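Local coordinates for VirK protein (PDB 5XTA) that is of unknown function but belongs to the VirK family, has a novel fold and is probably exported through type II secretion, at residues F80-V94 against G104-F116. The protein carries 3 engineered substitutions. Numbering follows the deposited sequence.
Sequences FNLDSEGDASIKTTV and GSYQMNCKLGDGF
Strands 87-94 and 104-111 pair antiparallel, their axes 4.5 Å apart at closest and 156° between directions; reciprocal backbone hydrogen bonds join A88 with C110, I90 with M108 and T92 with Y106, while one hydrogen bond, V94 N to G104 O, continues the pairing toward the hairpin's connecting loop and another, L112 N to G86 O, follows it at the other end. On the face carrying A88, I90 and T92, the A88 methyl sits over the F116 ring, CB lying 3.7 Å from its centroid and 18° off the normal. I90 CD1 packs 3.6 Å from C110 SG, the sulfur disulfide-bonded to C29. T92 CB covers one face of the Y106 ring, 3.9 Å from the centroid; chi1 of 54°, which sets Y106 CG between its backbone N and carbonyl carbon, lays the ring alongside the threonine. Near the type I turn D83-G86, the K111 chain, bent at chi2 and chi4, carries NZ to D87 OD1, 2.6 Å away, in a salt bridge made from above the carboxylate plane, and NZ also donates to E85 O (2.9 Å). This hairpin lies in an antiparallel sheet between strands 74-83 and 30-31; F116 and F80 both meet F22 of strand 21-25, while L82 and L112 pack on I10 of helix 7-15.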
ATOM      1  N   PHE A  80      -8.392  -1.959  14.358  1.00 24.53           N
ATOM      2  CA  PHE A  80      -8.897  -3.330  14.476  1.00 26.43           C
ATOM      3  C   PHE A  80      -8.221  -3.933  15.688  1.00 26.51           C
ATOM      4  O   PHE A  80      -7.009  -3.796  15.843  1.00 25.94           O
ATOM      5  CB  PHE A  80      -8.494  -4.155  13.253  1.00 28.15           C
ATOM      6  CG  PHE A  80      -9.068  -3.655  11.966  1.00 31.11           C
ATOM      7  CD1 PHE A  80     -10.273  -4.137  11.505  1.00 33.17           C
ATOM      8  CD2 PHE A  80      -8.400  -2.703  11.206  1.00 34.22           C
ATOM      9  CE1 PHE A  80     -10.815  -3.682  10.316  1.00 34.03           C
ATOM     10  CE2 PHE A  80      -8.937  -2.253  10.013  1.00 34.03           C
ATOM     11  CZ  PHE A  80     -10.151  -2.746   9.572  1.00 34.30           C
ATOM     12  N   ASN A  81      -9.010  -4.549  16.555  1.00 26.11           N
ATOM     13  CA  ASN A  81      -8.528  -5.205  17.749  0.51 27.51           C
ATOM     14  C   ASN A  81      -9.208  -6.573  17.870  1.00 27.72           C
ATOM     15  O   ASN A  81     -10.413  -6.672  17.674  1.00 32.11           O
ATOM     16  CB  ASN A  81      -8.869  -4.330  18.938  0.51 29.82           C
ATOM     17  CG  ASN A  81      -7.995  -4.609  20.136  0.51 30.99           C
ATOM     18  OD1 ASN A  81      -7.973  -5.713  20.669  0.51 34.04           O
ATOM     19  ND2 ASN A  81      -7.271  -3.607  20.562  0.51 32.09           N
ATOM     20  N   LEU A  82      -8.444  -7.602  18.169  1.00 26.17           N
ATOM     21  CA  LEU A  82      -8.965  -8.950  18.334  1.00 25.14           C
ATOM     22  C   LEU A  82      -8.313  -9.517  19.554  1.00 28.42           C
ATOM     23  O   LEU A  82      -7.068  -9.549  19.638  1.00 27.43           O
ATOM     24  CB  LEU A  82      -8.573  -9.815  17.161  1.00 24.65           C
ATOM     25  CG  LEU A  82      -8.805 -11.300  17.317  1.00 24.53           C
ATOM     26  CD1 LEU A  82     -10.305 -11.569  17.388  1.00 23.31           C
ATOM     27  CD2 LEU A  82      -8.153 -12.059  16.168  1.00 25.51           C
ATOM     28  N   ASP A  83      -9.114  -9.995  20.495  1.00 28.14           N
ATOM     29  CA  ASP A  83      -8.512 -10.573  21.686  1.00 30.92           C
ATOM     30  C   ASP A  83      -8.454 -12.089  21.610  1.00 29.56           C
ATOM     31  O   ASP A  83      -9.051 -12.706  20.721  1.00 30.27           O
ATOM     32  CB  ASP A  83      -9.181 -10.034  22.958  1.00 32.22           C
ATOM     33  CG  ASP A  83     -10.585 -10.586  23.180  1.00 35.45           C
ATOM     34  OD1 ASP A  83     -10.941 -11.685  22.689  1.00 38.23           O
ATOM     35  OD2 ASP A  83     -11.337  -9.907  23.896  1.00 39.84           O
ATOM     36  N   SER A  84      -7.719 -12.687  22.544  1.00 29.52           N
ATOM     37  CA  SER A  84      -7.545 -14.146  22.547  1.00 31.60           C
ATOM     38  C   SER A  84      -8.847 -14.941  22.780  1.00 31.66           C
ATOM     39  O   SER A  84      -8.897 -16.132  22.497  1.00 32.15           O
ATOM     40  CB  SER A  84      -6.512 -14.571  23.576  1.00 32.77           C
ATOM     41  OG  SER A  84      -6.962 -14.246  24.860  1.00 37.07           O
ATOM     42  N   GLU A  85      -9.888 -14.293  23.281  1.00 33.28           N
ATOM     43  CA  GLU A  85     -11.196 -14.954  23.422  1.00 37.01           C
ATOM     44  C   GLU A  85     -12.026 -14.924  22.121  1.00 34.73           C
ATOM     45  O   GLU A  85     -13.108 -15.500  22.065  1.00 35.81           O
ATOM     46  CB  GLU A  85     -11.979 -14.325  24.584  1.00 40.28           C
ATOM     47  CG  GLU A  85     -11.302 -14.464  25.965  1.00 46.83           C
ATOM     48  CD  GLU A  85     -11.793 -13.421  26.985  1.00 56.21           C
ATOM     49  OE1 GLU A  85     -11.809 -12.204  26.641  1.00 62.09           O
ATOM     50  OE2 GLU A  85     -12.184 -13.815  28.129  1.00 62.22           O
ATOM     51  N   GLY A  86     -11.541 -14.259  21.084  1.00 31.91           N
ATOM     52  CA  GLY A  86     -12.265 -14.158  19.819  1.00 30.71           C
ATOM     53  C   GLY A  86     -13.125 -12.918  19.687  1.00 30.22           C
ATOM     54  O   GLY A  86     -13.848 -12.783  18.691  1.00 31.73           O
ATOM     55  N   ASP A  87     -13.063 -12.003  20.662  1.00 28.67           N
ATOM     56  CA  ASP A  87     -13.885 -10.786  20.632  1.00 28.31           C
ATOM     57  C   ASP A  87     -13.138  -9.715  19.818  1.00 28.51           C
ATOM     58  O   ASP A  87     -11.976  -9.411  20.106  1.00 27.17           O
ATOM     59  CB  ASP A  87     -14.168 -10.264  22.040  1.00 32.38           C
ATOM     60  CG  ASP A  87     -14.735 -11.341  22.972  1.00 35.00           C
ATOM     61  OD1 ASP A  87     -15.713 -11.996  22.591  1.00 38.97           O
ATOM     62  OD2 ASP A  87     -14.193 -11.542  24.076  1.00 40.16           O
ATOM     63  N   ALA A  88     -13.789  -9.212  18.773  1.00 26.54           N
ATOM     64  CA  ALA A  88     -13.190  -8.278  17.862  1.00 28.71           C
ATOM     65  C   ALA A  88     -13.926  -6.946  17.944  1.00 30.40           C
ATOM     66  O   ALA A  88     -15.132  -6.904  18.129  1.00 29.39           O
ATOM     67  CB  ALA A  88     -13.240  -8.805  16.437  1.00 29.22           C
ATOM     68  N   SER A  89     -13.182  -5.858  17.820  1.00 31.85           N
ATOM     69  CA  SER A  89     -13.793  -4.555  17.625  1.00 34.02           C
ATOM     70  C   SER A  89     -13.112  -3.772  16.516  1.00 33.07           C
ATOM     71  O   SER A  89     -11.910  -3.968  16.225  1.00 31.27           O
ATOM     72  CB  SER A  89     -13.778  -3.758  18.917  1.00 36.57           C
ATOM     73  OG  SER A  89     -12.477  -3.333  19.245  1.00 40.02           O
ATOM     74  N   ILE A  90     -13.900  -2.910  15.875  1.00 30.89           N
ATOM     75  CA  ILE A  90     -13.387  -1.987  14.875  1.00 30.81           C
ATOM     76  C   ILE A  90     -13.877  -0.638  15.291  1.00 30.21           C
ATOM     77  O   ILE A  90     -15.074  -0.411  15.405  1.00 30.57           O
ATOM     78  CB  ILE A  90     -13.857  -2.263  13.446  1.00 33.21           C
ATOM     79  CG1 ILE A  90     -13.591  -3.718  13.054  1.00 34.31           C
ATOM     80  CG2 ILE A  90     -13.181  -1.289  12.473  1.00 32.82           C
ATOM     81  CD1 ILE A  90     -14.677  -4.686  13.449  1.00 38.44           C
ATOM     82  N   LYS A  91     -12.938   0.249  15.535  1.00 28.40           N
ATOM     83  CA  LYS A  91     -13.258   1.600  15.819  1.00 28.75           C
ATOM     84  C   LYS A  91     -12.812   2.499  14.663  1.00 27.08           C
ATOM     85  O   LYS A  91     -11.649   2.529  14.295  1.00 24.24           O
ATOM     86  CB  LYS A  91     -12.653   2.017  17.140  1.00 31.02           C
ATOM     87  CG  LYS A  91     -13.057   3.452  17.453  1.00 35.81           C
ATOM     88  CD  LYS A  91     -12.994   3.824  18.907  1.00 39.83           C
ATOM     89  CE  LYS A  91     -13.628   5.196  19.122  1.00 41.14           C
ATOM     90  NZ  LYS A  91     -12.927   5.964  20.174  1.00 44.03           N
ATOM     91  N   THR A  92     -13.770   3.180  14.055  1.00 26.15           N
ATOM     92  CA  THR A  92     -13.499   4.056  12.929  1.00 27.14           C
ATOM     93  C   THR A  92     -13.618   5.502  13.363  1.00 27.33           C
ATOM     94  O   THR A  92     -14.622   5.888  13.941  1.00 29.55           O
ATOM     95  CB  THR A  92     -14.463   3.765  11.782  1.00 28.61           C
ATOM     96  OG1 THR A  92     -14.290   2.406  11.408  1.00 29.12           O
ATOM     97  CG2 THR A  92     -14.165   4.702  10.540  1.00 29.61           C
ATOM     98  N   THR A  93     -12.573   6.275  13.126  1.00 24.96           N
ATOM     99  CA  THR A  93     -12.517   7.675  13.462  1.00 25.32           C
ATOM    100  C   THR A  93     -12.449   8.463  12.165  1.00 26.51           C
ATOM    101  O   THR A  93     -11.583   8.210  11.292  1.00 22.63           O
ATOM    102  CB  THR A  93     -11.297   7.956  14.363  1.00 25.89           C
ATOM    103  OG1 THR A  93     -11.451   7.227  15.591  1.00 26.09           O
ATOM    104  CG2 THR A  93     -11.169   9.433  14.676  1.00 26.95           C
ATOM    105  N   VAL A  94     -13.358   9.418  12.014  1.00 26.23           N
ATOM    106  CA  VAL A  94     -13.435  10.140  10.764  1.00 27.11           C
ATOM    107  C   VAL A  94     -12.725  11.474  10.936  1.00 28.06           C
ATOM    108  O   VAL A  94     -13.044  12.231  11.865  1.00 29.64           O
ATOM    109  CB  VAL A  94     -14.881  10.315  10.303  1.00 29.37           C
ATOM    110  CG1 VAL A  94     -14.925  10.988   8.966  1.00 29.16           C
ATOM    111  CG2 VAL A  94     -15.600   8.976  10.231  1.00 30.32           C
ATOM    112  N   GLY A 104     -16.068  12.639  13.790  1.00 41.03           N
ATOM    113  CA  GLY A 104     -16.942  11.673  14.404  1.00 39.88           C
ATOM    114  C   GLY A 104     -16.231  10.355  14.533  1.00 37.89           C
ATOM    115  O   GLY A 104     -15.109  10.166  14.040  1.00 34.33           O
ATOM    116  N   SER A 105     -16.874   9.447  15.229  1.00 38.00           N
ATOM    117  CA  SER A 105     -16.337   8.105  15.367  1.00 43.37           C
ATOM    118  C   SER A 105     -17.456   7.161  15.594  1.00 47.38           C
ATOM    119  O   SER A 105     -18.524   7.560  16.078  1.00 51.72           O
ATOM    120  CB  SER A 105     -15.327   8.016  16.518  1.00 45.67           C
ATOM    121  OG  SER A 105     -15.854   8.492  17.744  1.00 49.80           O
ATOM    122  N   TYR A 106     -17.232   5.916  15.218  1.00 45.82           N
ATOM    123  CA  TYR A 106     -18.193   4.881  15.506  1.00 46.66           C
ATOM    124  C   TYR A 106     -17.474   3.557  15.659  1.00 44.23           C
ATOM    125  O   TYR A 106     -16.331   3.407  15.230  1.00 39.30           O
ATOM    126  CB  TYR A 106     -19.279   4.841  14.433  1.00 50.56           C
ATOM    127  CG  TYR A 106     -18.759   4.708  13.029  1.00 52.26           C
ATOM    128  CD1 TYR A 106     -18.457   5.833  12.249  1.00 55.79           C
ATOM    129  CD2 TYR A 106     -18.563   3.446  12.467  1.00 57.22           C
ATOM    130  CE1 TYR A 106     -17.960   5.693  10.950  1.00 56.72           C
ATOM    131  CE2 TYR A 106     -18.069   3.294  11.174  1.00 59.08           C
ATOM    132  CZ  TYR A 106     -17.772   4.419  10.413  1.00 57.84           C
ATOM    133  OH  TYR A 106     -17.271   4.261   9.133  1.00 58.55           O
ATOM    134  N   GLN A 107     -18.135   2.623  16.320  1.00 41.97           N
ATOM    135  CA  GLN A 107     -17.529   1.352  16.654  1.00 41.84           C
ATOM    136  C   GLN A 107     -18.435   0.173  16.404  1.00 39.56           C
ATOM    137  O   GLN A 107     -19.654   0.253  16.622  1.00 38.20           O
ATOM    138  CB  GLN A 107     -17.078   1.370  18.103  1.00 44.54           C
ATOM    139  CG  GLN A 107     -16.585   0.016  18.585  1.00 47.56           C
ATOM    140  CD  GLN A 107     -15.729   0.081  19.817  1.00 50.87           C
ATOM    141  OE1 GLN A 107     -14.916   0.997  19.986  1.00 53.26           O
ATOM    142  NE2 GLN A 107     -15.892  -0.907  20.694  1.00 54.52           N
HETATM  143  N   MSE A 108     -17.843  -0.935  15.973  1.00 36.68           N
HETATM  144  CA  MSE A 108     -18.596  -2.171  15.906  1.00 39.51           C
HETATM  145  C   MSE A 108     -17.872  -3.232  16.632  1.00 36.14           C
HETATM  146  O   MSE A 108     -16.665  -3.163  16.810  1.00 32.60           O
HETATM  147  CB  MSE A 108     -19.008  -2.683  14.555  1.00 43.73           C
HETATM  148  CG  MSE A 108     -17.922  -2.722  13.515  1.00 51.40           C
HETATM  149 SE   MSE A 108     -18.819  -2.019  11.921  0.80 61.88          SE
HETATM  150  CE  MSE A 108     -18.877  -0.099  12.445  1.00 62.09           C
ATOM    151  N   ASN A 109     -18.636  -4.206  17.090  1.00 32.85           N
ATOM    152  CA  ASN A 109     -18.093  -5.350  17.814  1.00 33.52           C
ATOM    153  C   ASN A 109     -18.576  -6.621  17.181  1.00 33.75           C
ATOM    154  O   ASN A 109     -19.720  -6.699  16.773  1.00 33.31           O
ATOM    155  CB  ASN A 109     -18.483  -5.268  19.282  1.00 36.52           C
ATOM    156  CG  ASN A 109     -17.978  -3.979  19.927  1.00 37.06           C
ATOM    157  OD1 ASN A 109     -16.879  -3.938  20.444  1.00 38.39           O
ATOM    158  ND2 ASN A 109     -18.766  -2.924  19.852  1.00 40.84           N
ATOM    159  N   CYS A 110     -17.672  -7.577  17.045  1.00 32.60           N
ATOM    160  CA  CYS A 110     -17.898  -8.842  16.363  1.00 35.33           C
ATOM    161  C   CYS A 110     -17.220  -9.980  17.055  1.00 32.83           C
ATOM    162  O   CYS A 110     -16.445  -9.780  17.941  1.00 31.98           O
ATOM    163  CB  CYS A 110     -17.402  -8.868  14.916  1.00 38.10           C
ATOM    164  SG  CYS A 110     -17.002  -7.341  14.123  1.00 46.82           S
ATOM    165  N   LYS A 111     -17.549 -11.176  16.622  1.00 31.92           N
ATOM    166  CA  LYS A 111     -16.871 -12.359  17.068  1.00 34.60           C
ATOM    167  C   LYS A 111     -16.048 -12.954  15.908  1.00 31.68           C
ATOM    168  O   LYS A 111     -16.502 -13.003  14.762  1.00 31.55           O
ATOM    169  CB  LYS A 111     -17.923 -13.349  17.606  1.00 41.11           C
ATOM    170  CG  LYS A 111     -17.339 -14.550  18.351  1.00 50.24           C
ATOM    171  CD  LYS A 111     -17.612 -14.574  19.866  1.00 55.78           C
ATOM    172  CE  LYS A 111     -16.517 -15.320  20.649  1.00 59.30           C
ATOM    173  NZ  LYS A 111     -15.788 -14.439  21.612  1.00 62.85           N
ATOM    174  N   LEU A 112     -14.848 -13.424  16.231  1.00 28.32           N
ATOM    175  CA  LEU A 112     -13.991 -14.095  15.292  1.00 29.51           C
ATOM    176  C   LEU A 112     -14.700 -15.341  14.748  1.00 32.91           C
ATOM    177  O   LEU A 112     -15.258 -16.127  15.520  1.00 31.64           O
ATOM    178  CB  LEU A 112     -12.704 -14.535  15.987  1.00 29.04           C
ATOM    179  CG  LEU A 112     -11.726 -15.366  15.171  1.00 30.29           C
ATOM    180  CD1 LEU A 112     -11.251 -14.652  13.894  1.00 29.38           C
ATOM    181  CD2 LEU A 112     -10.537 -15.766  16.012  1.00 30.55           C
ATOM    182  N   GLY A 113     -14.688 -15.517  13.430  1.00 33.41           N
ATOM    183  CA  GLY A 113     -15.318 -16.668  12.827  1.00 36.74           C
ATOM    184  C   GLY A 113     -16.769 -16.424  12.470  1.00 40.17           C
ATOM    185  O   GLY A 113     -17.312 -17.130  11.643  1.00 43.76           O
ATOM    186  N   ASP A 114     -17.395 -15.443  13.108  1.00 39.52           N
ATOM    187  CA  ASP A 114     -18.765 -15.076  12.832  1.00 45.60           C
ATOM    188  C   ASP A 114     -18.971 -13.836  11.929  1.00 43.95           C
ATOM    189  O   ASP A 114     -19.129 -14.011  10.703  1.00 44.78           O
ATOM    190  CB  ASP A 114     -19.533 -14.901  14.165  1.00 52.14           C
ATOM    191  CG  ASP A 114     -21.042 -14.750  13.975  1.00 59.63           C
ATOM    192  OD1 ASP A 114     -21.585 -15.108  12.892  1.00 60.68           O
ATOM    193  OD2 ASP A 114     -21.692 -14.284  14.943  1.00 66.90           O
ATOM    194  N   GLY A 115     -18.941 -12.617  12.490  1.00 40.04           N
ATOM    195  CA  GLY A 115     -18.860 -11.377  11.720  1.00 38.69           C
ATOM    196  C   GLY A 115     -17.441 -10.922  11.332  1.00 37.54           C
ATOM    197  O   GLY A 115     -17.273 -10.134  10.409  1.00 37.92           O
ATOM    198  N   PHE A 116     -16.419 -11.391  12.040  1.00 33.90           N
ATOM    199  CA  PHE A 116     -15.023 -10.981  11.802  1.00 31.61           C
ATOM    200  C   PHE A 116     -14.174 -12.185  11.370  1.00 29.72           C
ATOM    201  O   PHE A 116     -13.949 -13.126  12.139  1.00 29.93           O
ATOM    202  CB  PHE A 116     -14.508 -10.407  13.107  1.00 32.79           C
ATOM    203  CG  PHE A 116     -13.193  -9.738  13.014  1.00 32.71           C
ATOM    204  CD1 PHE A 116     -13.092  -8.390  12.696  1.00 32.14           C
ATOM    205  CD2 PHE A 116     -12.057 -10.427  13.329  1.00 32.18           C
ATOM    206  CE1 PHE A 116     -11.852  -7.783  12.641  1.00 32.59           C
ATOM    207  CE2 PHE A 116     -10.828  -9.832  13.258  1.00 32.00           C
ATOM    208  CZ  PHE A 116     -10.725  -8.514  12.918  1.00 33.36           C
TER